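Local coordinates for hypothetical protein (PDB 4OO3) that is of unknown function but is probably an NAD(P)-dependent oxidoreductase that joins an amino-terminal Rossmann domain to a carboxy-terminal domain built on a large mixed beta sheet, at residues E179-V184 against G296-V301; A248-T253 against D435-K440. One frame throughout, in Å; residues are numbered along the deposited sequence.

Overall arrangement
Both contacts lie on the large mixed sheet of the C-terminal domain. Contact 1 is inside it: strand 183-190 runs parallel to strand 297-306. Contact 2 is at its margin, where helix 419-439 packs on the outermost strand 243-255. Strand 282-294 lies between strands 243-255 and 297-306 in the sheet. The contact centres are 18 Å apart, and the nearest atoms about 7 Å apart. Along the chain the segments alternate: 179-184, 248-253, 296-301, 435-440. Chain parts far apart in sequence are thereby tied to one sheet. The last helix also reaches Ser125, at the start of helix 125-140, through Asp435.

Contact 1 (E179-V184 against G296-V301); sequences EEPAIV and GVTAKV
Pro181 meets Thr298 and Lys300 through CB and CG of its ring, just ahead of strand 183-190. Its CB is 3.8 Å from Thr298 CG2, and its CG is 3.9 Å from Lys300 CB. The Thr298 methyl stands trans to its own backbone N, with OG1 beside that N (chi1 -60°). This rotamer presents the methyl, not the hydroxyl, to the proline. Lys300 meets the ring with the root of its side chain. Beyond CG the chain bends, and NZ leads away to a long, weak ion pair with Glu186.

The backbones then join as parallel strands. Thr298 O accepts Ala182 N at 3.0 Å and, more weakly, Ile183 N. Two donors thus share one carbonyl where the strand begins. Ile183 O takes Lys300 N at 2.8 Å, and the CA-H of Ala299 also points to this oxygen.

Ile183 and Ala299 project to the same sheet face, their CB atoms 4.2 Å apart. Ile183 CG1 lies beside its backbone N (chi1 -57°), and CD1 extends to 4.0 Å from Val297 CG1. That Val297 methyl also meets Ala182 CB, at 4.1 Å. Val227 and Ala231 of helix 220-231 cover Ile183. Since the bonds between the segments are all made by backbone atoms and the side chains meet through carbon, this join probably depends little on charge.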
loop_
_atom_site.group_PDB
_atom_site.type_symbol
_atom_site.label_atom_id
_atom_site.label_comp_id
_atom_site.label_asym_id
_atom_site.label_seq_id
_atom_site.Cartn_x
_atom_site.Cartn_y
_atom_site.Cartn_z
ATOM N N GLU A 179 -23.725 -5.766 10.257
ATOM C CA GLU A 179 -24.747 -4.806 9.841
ATOM C C GLU A 179 -24.268 -3.362 10.031
ATOM O O GLU A 179 -24.588 -2.487 9.227
ATOM C CB GLU A 179 -26.059 -5.040 10.602
ATOM C CG GLU A 179 -26.517 -6.500 10.663
ATOM C CD GLU A 179 -26.067 -7.220 11.931
ATOM O OE1 GLU A 179 -26.513 -6.834 13.037
ATOM O OE2 GLU A 179 -25.271 -8.179 11.825
ATOM N N GLU A 180 -23.502 -3.114 11.090
ATOM C CA GLU A 180 -22.877 -1.804 11.293
ATOM C C GLU A 180 -21.430 -1.936 11.809
ATOM O O GLU A 180 -21.181 -1.940 13.018
ATOM C CB GLU A 180 -23.728 -0.940 12.222
ATOM C CG GLU A 180 -23.578 0.543 11.939
ATOM C CD GLU A 180 -24.554 1.387 12.729
ATOM O OE1 GLU A 180 -24.237 1.734 13.889
ATOM O OE2 GLU A 180 -25.632 1.707 12.182
ATOM N N PRO A 181 -20.471 -2.057 10.881
ATOM C CA PRO A 181 -19.063 -2.218 11.242
ATOM C C PRO A 181 -18.524 -1.072 12.084
ATOM O O PRO A 181 -18.954 0.064 11.922
ATOM C CB PRO A 181 -18.358 -2.243 9.889
ATOM C CG PRO A 181 -19.387 -2.741 8.937
ATOM C CD PRO A 181 -20.684 -2.177 9.429
ATOM N N ALA A 182 -17.590 -1.389 12.977
ATOM C CA ALA A 182 -16.961 -0.399 13.853
ATOM C C ALA A 182 -15.797 0.306 13.162
ATOM O O ALA A 182 -15.372 1.376 13.587
ATOM C CB ALA A 182 -16.483 -1.060 15.142
ATOM N N ILE A 183 -15.266 -0.312 12.109
ATOM C CA ILE A 183 -14.195 0.283 11.326
ATOM C C ILE A 183 -14.613 0.183 9.866
ATOM O O ILE A 183 -15.049 -0.875 9.416
ATOM C CB ILE A 183 -12.833 -0.403 11.591
ATOM C CG1 ILE A 183 -12.486 -0.333 13.085
ATOM C CG2 ILE A 183 -11.735 0.263 10.778
ATOM C CD1 ILE A 183 -11.210 -1.051 13.475
ATOM N N VAL A 184 -14.521 1.304 9.149
ATOM C CA VAL A 184 -14.971 1.399 7.761
ATOM C C VAL A 184 -13.977 2.252 6.974
ATOM O O VAL A 184 -13.704 3.372 7.379
ATOM C CB VAL A 184 -16.368 2.053 7.677
ATOM C CG1 VAL A 184 -16.798 2.220 6.226
ATOM C CG2 VAL A 184 -17.403 1.232 8.445
ATOM N N GLY A 296 -12.705 -9.938 16.956
ATOM C CA GLY A 296 -14.062 -9.616 17.404
ATOM C C GLY A 296 -14.619 -8.317 16.849
ATOM O O GLY A 296 -15.813 -8.063 16.982
ATOM N N VAL A 297 -13.766 -7.503 16.222
ATOM C CA VAL A 297 -14.159 -6.190 15.703
ATOM C C VAL A 297 -14.503 -6.305 14.225
ATOM O O VAL A 297 -13.678 -6.750 13.437
ATOM C CB VAL A 297 -13.021 -5.157 15.868
ATOM C CG1 VAL A 297 -13.448 -3.794 15.335
ATOM C CG2 VAL A 297 -12.604 -5.057 17.324
ATOM N N THR A 298 -15.714 -5.899 13.850
ATOM C CA THR A 298 -16.122 -5.929 12.453
ATOM C C THR A 298 -15.533 -4.728 11.701
ATOM O O THR A 298 -15.786 -3.574 12.054
ATOM C CB THR A 298 -17.654 -5.927 12.299
ATOM O OG1 THR A 298 -18.210 -7.075 12.953
ATOM C CG2 THR A 298 -18.041 -5.960 10.832
ATOM N N ALA A 299 -14.737 -5.022 10.676
ATOM C CA ALA A 299 -14.157 -4.009 9.818
ATOM C C ALA A 299 -14.731 -4.146 8.414
ATOM O O ALA A 299 -15.124 -5.236 8.004
ATOM C CB ALA A 299 -12.644 -4.151 9.791
ATOM N N LYS A 300 -14.787 -3.035 7.690
ATOM C CA LYS A 300 -15.241 -3.033 6.302
ATOM C C LYS A 300 -14.259 -2.219 5.474
ATOM O O LYS A 300 -14.001 -1.060 5.785
ATOM C CB LYS A 300 -16.641 -2.427 6.203
ATOM C CG LYS A 300 -17.072 -1.966 4.806
ATOM C CD LYS A 300 -18.233 -2.772 4.245
ATOM C CE LYS A 300 -18.801 -2.165 2.970
ATOM N NZ LYS A 300 -19.375 -0.809 3.194
ATOM N N VAL A 301 -13.713 -2.817 4.421
ATOM C CA VAL A 301 -12.863 -2.069 3.502
ATOM C C VAL A 301 -13.392 -2.173 2.085
ATOM O O VAL A 301 -13.948 -3.200 1.695
ATOM C CB VAL A 301 -11.391 -2.519 3.549
ATOM C CG1 VAL A 301 -10.850 -2.405 4.965
ATOM C CG2 VAL A 301 -11.228 -3.933 3.019
#

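Contact 2 (A248-T253 against D435-K440); sequences ANRWTT and DMAKAK
Arg250 of strand 243-255 packs on Ala437 and Lys438 of helix 419-439. Its CB lies 4.2 Å from Ala437 CB. CG comes closer to the same methyl, at 3.8 Å. CD touches both Ala437 CB, at 3.7 Å, and Lys438 CG, at 3.8 Å. CG of Arg250 sits between its own backbone N and carbonyl carbon (chi1 55°), and a bend at chi3 turns the guanidinium across the lysine. NE, CZ and NH2 meet Lys438 CE, which lies 3.8 Å above the guanidinium plane, toward its rim; NH1 meets Lys438 CG. NE forms a salt bridge with Glu214, which also has a long, weak ion pair with Lys438 NZ; the carboxylate probably offsets the nearness of the two positive groups. Tyr285 adds a cation-pi contact.

This is helix-on-sheet packing at the edge of the C-terminal domain's mixed sheet. The axes of 248-253 and 435-439 cross at -71°, and the contact falls to a few residues. With an alanine in place of Arg250, Lys438 would probably lose the chain it packs along, and Glu214 its guanidinium partner.

Farther back on the strand, Ala248 CB packs 3.9 Å from CG of Met436, a selenomethionine here. The extended Lys440 chain runs to the strand, and its NZ forms a salt bridge with Asp247. The same NZ bonds Asn249 OD1 at 3.0 Å, coming from above the amide plane, and more weakly Ala248 O at 3.3 Å.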
loop_
_atom_site.group_PDB
_atom_site.type_symbol
_atom_site.label_atom_id
_atom_site.label_comp_id
_atom_site.label_asym_id
_atom_site.label_seq_id
_atom_site.Cartn_x
_atom_site.Cartn_y
_atom_site.Cartn_z
ATOM N N ALA A 248 -17.927 -10.519 1.116
ATOM C CA ALA A 248 -17.028 -9.978 0.116
ATOM C C ALA A 248 -17.707 -9.881 -1.237
ATOM O O ALA A 248 -18.486 -10.757 -1.611
ATOM C CB ALA A 248 -15.772 -10.835 0.022
ATOM N N ASN A 249 -17.411 -8.805 -1.963
ATOM C CA ASN A 249 -17.931 -8.607 -3.307
ATOM C C ASN A 249 -16.845 -8.119 -4.249
ATOM O O ASN A 249 -15.874 -7.489 -3.822
ATOM C CB ASN A 249 -19.089 -7.614 -3.293
ATOM C CG ASN A 249 -20.256 -8.103 -2.460
ATOM O OD1 ASN A 249 -21.058 -8.918 -2.914
ATOM N ND2 ASN A 249 -20.349 -7.623 -1.235
ATOM N N ARG A 250 -17.017 -8.439 -5.528
ATOM C CA ARG A 250 -16.137 -7.979 -6.584
ATOM C C ARG A 250 -16.991 -7.566 -7.772
ATOM O O ARG A 250 -18.002 -8.199 -8.068
ATOM C CB ARG A 250 -15.158 -9.083 -6.984
ATOM C CG ARG A 250 -15.812 -10.401 -7.380
ATOM C CD ARG A 250 -14.772 -11.502 -7.524
ATOM N NE ARG A 250 -14.088 -11.451 -8.815
ATOM C CZ ARG A 250 -14.547 -12.008 -9.937
ATOM N NH1 ARG A 250 -15.703 -12.652 -9.962
ATOM N NH2 ARG A 250 -13.848 -11.903 -11.056
ATOM N N TRP A 251 -16.605 -6.488 -8.439
ATOM C CA TRP A 251 -17.358 -6.023 -9.593
ATOM C C TRP A 251 -16.453 -5.267 -10.548
ATOM O O TRP A 251 -15.282 -5.013 -10.244
ATOM C CB TRP A 251 -18.581 -5.189 -9.172
ATOM C CG TRP A 251 -18.292 -3.890 -8.473
ATOM C CD1 TRP A 251 -18.252 -2.638 -9.036
ATOM C CD2 TRP A 251 -18.035 -3.708 -7.076
ATOM N NE1 TRP A 251 -17.974 -1.698 -8.074
ATOM C CE2 TRP A 251 -17.840 -2.328 -6.863
ATOM C CE3 TRP A 251 -17.956 -4.580 -5.982
ATOM C CZ2 TRP A 251 -17.558 -1.801 -5.598
ATOM C CZ3 TRP A 251 -17.680 -4.058 -4.734
ATOM C CH2 TRP A 251 -17.481 -2.681 -4.550
ATOM N N THR A 252 -17.002 -4.927 -11.709
ATOM C CA THR A 252 -16.194 -4.465 -12.821
ATOM C C THR A 252 -16.293 -2.969 -13.079
ATOM O O THR A 252 -17.242 -2.308 -12.657
ATOM C CB THR A 252 -16.574 -5.199 -14.121
ATOM O OG1 THR A 252 -17.947 -4.955 -14.431
ATOM C CG2 THR A 252 -16.333 -6.695 -13.980
ATOM N N THR A 253 -15.277 -2.450 -13.761
ATOM C CA THR A 253 -15.313 -1.124 -14.346
ATOM C C THR A 253 -15.194 -1.324 -15.853
ATOM O O THR A 253 -14.291 -2.020 -16.319
ATOM C CB THR A 253 -14.165 -0.241 -13.818
ATOM O OG1 THR A 253 -14.299 -0.082 -12.399
ATOM C CG2 THR A 253 -14.176 1.131 -14.480
ATOM N N ASP A 435 -11.751 -15.371 -2.775
ATOM C CA ASP A 435 -12.438 -16.667 -2.868
ATOM C C ASP A 435 -13.917 -16.581 -2.484
ATOM O O ASP A 435 -14.773 -17.122 -3.180
ATOM C CB ASP A 435 -11.730 -17.708 -1.992
ATOM C CG ASP A 435 -10.383 -18.133 -2.558
ATOM O OD1 ASP A 435 -10.114 -17.861 -3.750
ATOM O OD2 ASP A 435 -9.588 -18.746 -1.813
HETATM N N MSE A 436 -14.207 -15.902 -1.378
HETATM C CA MSE A 436 -15.587 -15.684 -0.933
HETATM C C MSE A 436 -16.346 -14.915 -1.983
HETATM O O MSE A 436 -17.457 -15.293 -2.353
HETATM C CB MSE A 436 -15.575 -14.921 0.395
HETATM C CG MSE A 436 -16.967 -14.451 0.806
HETATM SE SE MSE A 436 -16.944 -13.935 2.704
HETATM C CE MSE A 436 -16.913 -15.761 3.438
ATOM N N ALA A 437 -15.745 -13.837 -2.484
ATOM C CA ALA A 437 -16.366 -13.019 -3.522
ATOM C C ALA A 437 -16.663 -13.830 -4.777
ATOM O O ALA A 437 -17.688 -13.631 -5.419
ATOM C CB ALA A 437 -15.477 -11.833 -3.862
ATOM N N LYS A 438 -15.766 -14.752 -5.110
ATOM C CA LYS A 438 -15.915 -15.592 -6.300
ATOM C C LYS A 438 -16.892 -16.749 -6.126
ATOM O O LYS A 438 -17.334 -17.327 -7.113
ATOM C CB LYS A 438 -14.553 -16.142 -6.746
ATOM C CG LYS A 438 -13.715 -15.126 -7.499
ATOM C CD LYS A 438 -12.533 -15.771 -8.193
ATOM C CE LYS A 438 -11.946 -14.828 -9.227
ATOM N NZ LYS A 438 -10.786 -15.445 -9.923
ATOM N N ALA A 439 -17.207 -17.097 -4.881
ATOM C CA ALA A 439 -18.141 -18.186 -4.585
ATOM C C ALA A 439 -19.609 -17.750 -4.704
ATOM O O ALA A 439 -20.505 -18.590 -4.743
ATOM C CB ALA A 439 -17.863 -18.748 -3.199
ATOM N N LYS A 440 -19.850 -16.442 -4.758
ATOM C CA LYS A 440 -21.196 -15.911 -4.981
ATOM C C LYS A 440 -21.639 -15.985 -6.444
ATOM O O LYS A 440 -22.834 -15.928 -6.724
ATOM C CB LYS A 440 -21.265 -14.449 -4.554
ATOM C CG LYS A 440 -21.062 -14.197 -3.076
ATOM C CD LYS A 440 -21.402 -12.755 -2.767
ATOM C CE LYS A 440 -21.369 -12.478 -1.284
ATOM N NZ LYS A 440 -21.763 -11.073 -1.006
#